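Local coordinates for protein Xaa-Pro aminopeptidase (Thermococcus sibiricus MM 739, PDB 4RGZ) that probably acts as a zinc-dependent peptidase of the M24B family, cleaving peptide bonds that precede proline, at residues A[221-226]-A[242-247]. Sequence-based numbering, arbitrary orientation.
Sequences DVVIFD and VVVGPP. With ZN (zinc ion), chain E.
Val223 and Val242 face each other as an antiparallel hydrogen-bonded pair where the β-hairpin of strands 222-231 and 234-243 opens, in the metallopeptidase (pita-bread) domain of the M24 family. Val223 N gives its hydrogen to Val242 O at 2.8 Å, and Val242 N returns one to Val223 O at 3.0 Å. Beyond the next, non-hydrogen-bonded pair of Val222 and Val243, Val244 N donates to Asp221 O at 3.0 Å, a nearly straight bond (168° at the hydrogen) that carries the pairing past the end of the regular strand.

Apolar contacts lie on both faces of the sheet, and β-branched valine suits these buried, extended positions. On one face Val222 CB meets Val243 CG1 at 3.9 Å, and both residues pack on Val251 of helix 249-268. On the other lie Val223, Val242, Val244 and Phe225. The methyls CG2 of Val223 and Val244, each anti to its own carbonyl carbon, meet at 4.1 Å. Val242 spreads its two methyls, CG2 against Val223 CB at 4.2 Å and CG1 at the edge of the Phe225 ring; an alanine here is likely to open a gap between Phe225 and Val223.

Polar groups finish the two ends of segment 221-226. The carboxylate of Asp221 is held by a salt bridge to Arg215 and a hydrogen bond from the backbone N of Arg218. Asp226 OD1 binds zinc at 2.1 Å, a site completed by Asp237, Glu344 and water. One residue before this ligand, Phe225 lies edge-on to Val242, its CE1 3.7 Å from the methyl CG1, which sits near the ring plane.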
ATOM      1  N   ASP A 221      13.023  29.543   2.072  1.00 49.11           N
ATOM      2  CA  ASP A 221      12.505  28.336   1.410  1.00 45.80           C
ATOM      3  C   ASP A 221      11.072  28.477   0.981  1.00 42.69           C
ATOM      4  O   ASP A 221      10.226  28.845   1.803  1.00 43.48           O
ATOM      5  CB  ASP A 221      12.470  27.190   2.413  1.00 47.40           C
ATOM      6  CG  ASP A 221      13.740  26.394   2.449  1.00 51.52           C
ATOM      7  OD1 ASP A 221      14.478  26.428   1.435  1.00 52.51           O
ATOM      8  OD2 ASP A 221      13.981  25.725   3.499  1.00 54.27           O
ATOM      9  N   VAL A 222      10.760  28.145  -0.267  1.00 39.73           N
ATOM     10  CA  VAL A 222       9.381  27.843  -0.569  1.00 36.11           C
ATOM     11  C   VAL A 222       9.120  26.353  -0.329  1.00 35.88           C
ATOM     12  O   VAL A 222       9.958  25.499  -0.607  1.00 36.89           O
ATOM     13  CB  VAL A 222       8.879  28.355  -1.921  1.00 35.00           C
ATOM     14  CG1 VAL A 222       9.964  29.019  -2.716  1.00 37.17           C
ATOM     15  CG2 VAL A 222       8.139  27.291  -2.707  1.00 31.76           C
ATOM     16  N   VAL A 223       7.967  26.065   0.261  1.00 34.43           N
ATOM     17  CA  VAL A 223       7.631  24.738   0.707  1.00 32.76           C
ATOM     18  C   VAL A 223       6.260  24.364   0.188  1.00 29.84           C
ATOM     19  O   VAL A 223       5.264  25.046   0.466  1.00 29.50           O
ATOM     20  CB  VAL A 223       7.625  24.641   2.242  1.00 34.44           C
ATOM     21  CG1 VAL A 223       7.470  23.188   2.682  1.00 33.75           C
ATOM     22  CG2 VAL A 223       8.897  25.231   2.819  1.00 36.52           C
ATOM     23  N   ILE A 224       6.265  23.310  -0.611  1.00 27.57           N
ATOM     24  CA  ILE A 224       5.098  22.693  -1.167  1.00 26.42           C
ATOM     25  C   ILE A 224       4.671  21.582  -0.236  1.00 27.73           C
ATOM     26  O   ILE A 224       5.515  20.805   0.249  1.00 29.58           O
ATOM     27  CB  ILE A 224       5.456  22.043  -2.497  1.00 25.71           C
ATOM     28  CG1 ILE A 224       6.032  23.084  -3.443  1.00 26.72           C
ATOM     29  CG2 ILE A 224       4.269  21.279  -3.101  1.00 24.50           C
ATOM     30  CD1 ILE A 224       6.273  22.530  -4.842  1.00 27.74           C
ATOM     31  N   PHE A 225       3.375  21.510   0.044  1.00 27.21           N
ATOM     32  CA  PHE A 225       2.833  20.373   0.804  1.00 27.47           C
ATOM     33  C   PHE A 225       1.529  19.799   0.218  1.00 25.76           C
ATOM     34  O   PHE A 225       0.608  20.532  -0.149  1.00 26.17           O
ATOM     35  CB  PHE A 225       2.798  20.633   2.312  1.00 28.32           C
ATOM     36  CG  PHE A 225       2.117  21.895   2.712  1.00 30.99           C
ATOM     37  CD1 PHE A 225       2.664  23.140   2.400  1.00 32.31           C
ATOM     38  CD2 PHE A 225       0.926  21.848   3.456  1.00 33.12           C
ATOM     39  CE1 PHE A 225       2.026  24.310   2.807  1.00 35.06           C
ATOM     40  CE2 PHE A 225       0.270  23.015   3.866  1.00 33.47           C
ATOM     41  CZ  PHE A 225       0.826  24.242   3.557  1.00 36.00           C
ATOM     42  N   ASP A 226       1.509  18.479   0.083  1.00 25.42           N
ATOM     43  CA  ASP A 226       0.565  17.784  -0.785  1.00 24.85           C
ATOM     44  C   ASP A 226       0.168  16.538   0.000  1.00 25.29           C
ATOM     45  O   ASP A 226       1.028  15.752   0.414  1.00 25.34           O
ATOM     46  CB  ASP A 226       1.274  17.449  -2.105  1.00 25.41           C
ATOM     47  CG  ASP A 226       0.366  16.837  -3.173  1.00 26.16           C
ATOM     48  OD1 ASP A 226      -0.822  16.539  -2.906  1.00 26.74           O
ATOM     49  OD2 ASP A 226       0.856  16.663  -4.333  1.00 26.05           O
ATOM     50  N   VAL A 242       3.770  27.619   0.392  1.00 34.38           N
ATOM     51  CA  VAL A 242       4.021  28.708   1.325  1.00 37.06           C
ATOM     52  C   VAL A 242       5.507  29.081   1.300  1.00 39.20           C
ATOM     53  O   VAL A 242       6.327  28.276   0.870  1.00 38.80           O
ATOM     54  CB  VAL A 242       3.588  28.342   2.775  1.00 37.70           C
ATOM     55  CG1 VAL A 242       2.093  28.029   2.842  1.00 36.21           C
ATOM     56  CG2 VAL A 242       4.432  27.202   3.373  1.00 36.32           C
ATOM     57  N   VAL A 243       5.837  30.292   1.762  1.00 41.66           N
ATOM     58  CA  VAL A 243       7.215  30.775   1.877  1.00 42.50           C
ATOM     59  C   VAL A 243       7.592  31.064   3.305  1.00 43.78           C
ATOM     60  O   VAL A 243       6.852  31.727   4.015  1.00 44.93           O
ATOM     61  CB  VAL A 243       7.449  32.069   1.098  1.00 45.41           C
ATOM     62  CG1 VAL A 243       7.750  31.734  -0.343  1.00 46.97           C
ATOM     63  CG2 VAL A 243       6.260  33.023   1.184  1.00 45.53           C
ATOM     64  N   VAL A 244       8.741  30.546   3.727  1.00 43.61           N
ATOM     65  CA  VAL A 244       9.338  30.942   5.000  1.00 45.17           C
ATOM     66  C   VAL A 244      10.164  32.174   4.665  1.00 47.86           C
ATOM     67  O   VAL A 244      10.875  32.181   3.650  1.00 47.97           O
ATOM     68  CB  VAL A 244      10.227  29.836   5.601  1.00 44.40           C
ATOM     69  CG1 VAL A 244      10.303  29.974   7.097  1.00 45.83           C
ATOM     70  CG2 VAL A 244       9.662  28.471   5.282  1.00 42.02           C
ATOM     71  N   GLY A 245      10.042  33.217   5.484  1.00 50.16           N
ATOM     72  CA  GLY A 245      10.634  34.528   5.192  1.00 53.52           C
ATOM     73  C   GLY A 245       9.878  35.252   4.091  1.00 53.00           C
ATOM     74  O   GLY A 245       9.059  34.638   3.416  1.00 50.55           O
ATOM     75  N   PRO A 246      10.125  36.564   3.898  1.00 56.55           N
ATOM     76  CA  PRO A 246       9.469  37.197   2.762  1.00 56.28           C
ATOM     77  C   PRO A 246       9.955  36.572   1.462  1.00 54.51           C
ATOM     78  O   PRO A 246      11.034  35.969   1.454  1.00 55.19           O
ATOM     79  CB  PRO A 246       9.922  38.645   2.864  1.00 60.49           C
ATOM     80  CG  PRO A 246      10.142  38.838   4.313  1.00 62.99           C
ATOM     81  CD  PRO A 246      10.821  37.563   4.723  1.00 61.16           C
ATOM     82  N   PRO A 247       9.136  36.643   0.395  1.00 52.51           N
ATOM     83  CA  PRO A 247       9.546  36.047  -0.873  1.00 50.69           C
ATOM     84  C   PRO A 247      10.258  36.982  -1.827  1.00 54.17           C
ATOM     85  O   PRO A 247       9.942  38.186  -1.902  1.00 56.41           O
ATOM     86  CB  PRO A 247       8.223  35.595  -1.502  1.00 47.28           C
ATOM     87  CG  PRO A 247       7.198  36.465  -0.892  1.00 48.53           C
ATOM     88  CD  PRO A 247       7.678  36.841   0.476  1.00 50.76           C
TER
HETATM   89 ZN    ZN E 401      -1.946  16.070  -4.643  1.00 50.00          ZN
HETATM   90  O   HOH W   1      -1.498  15.086  -6.433  1.00 32.51           O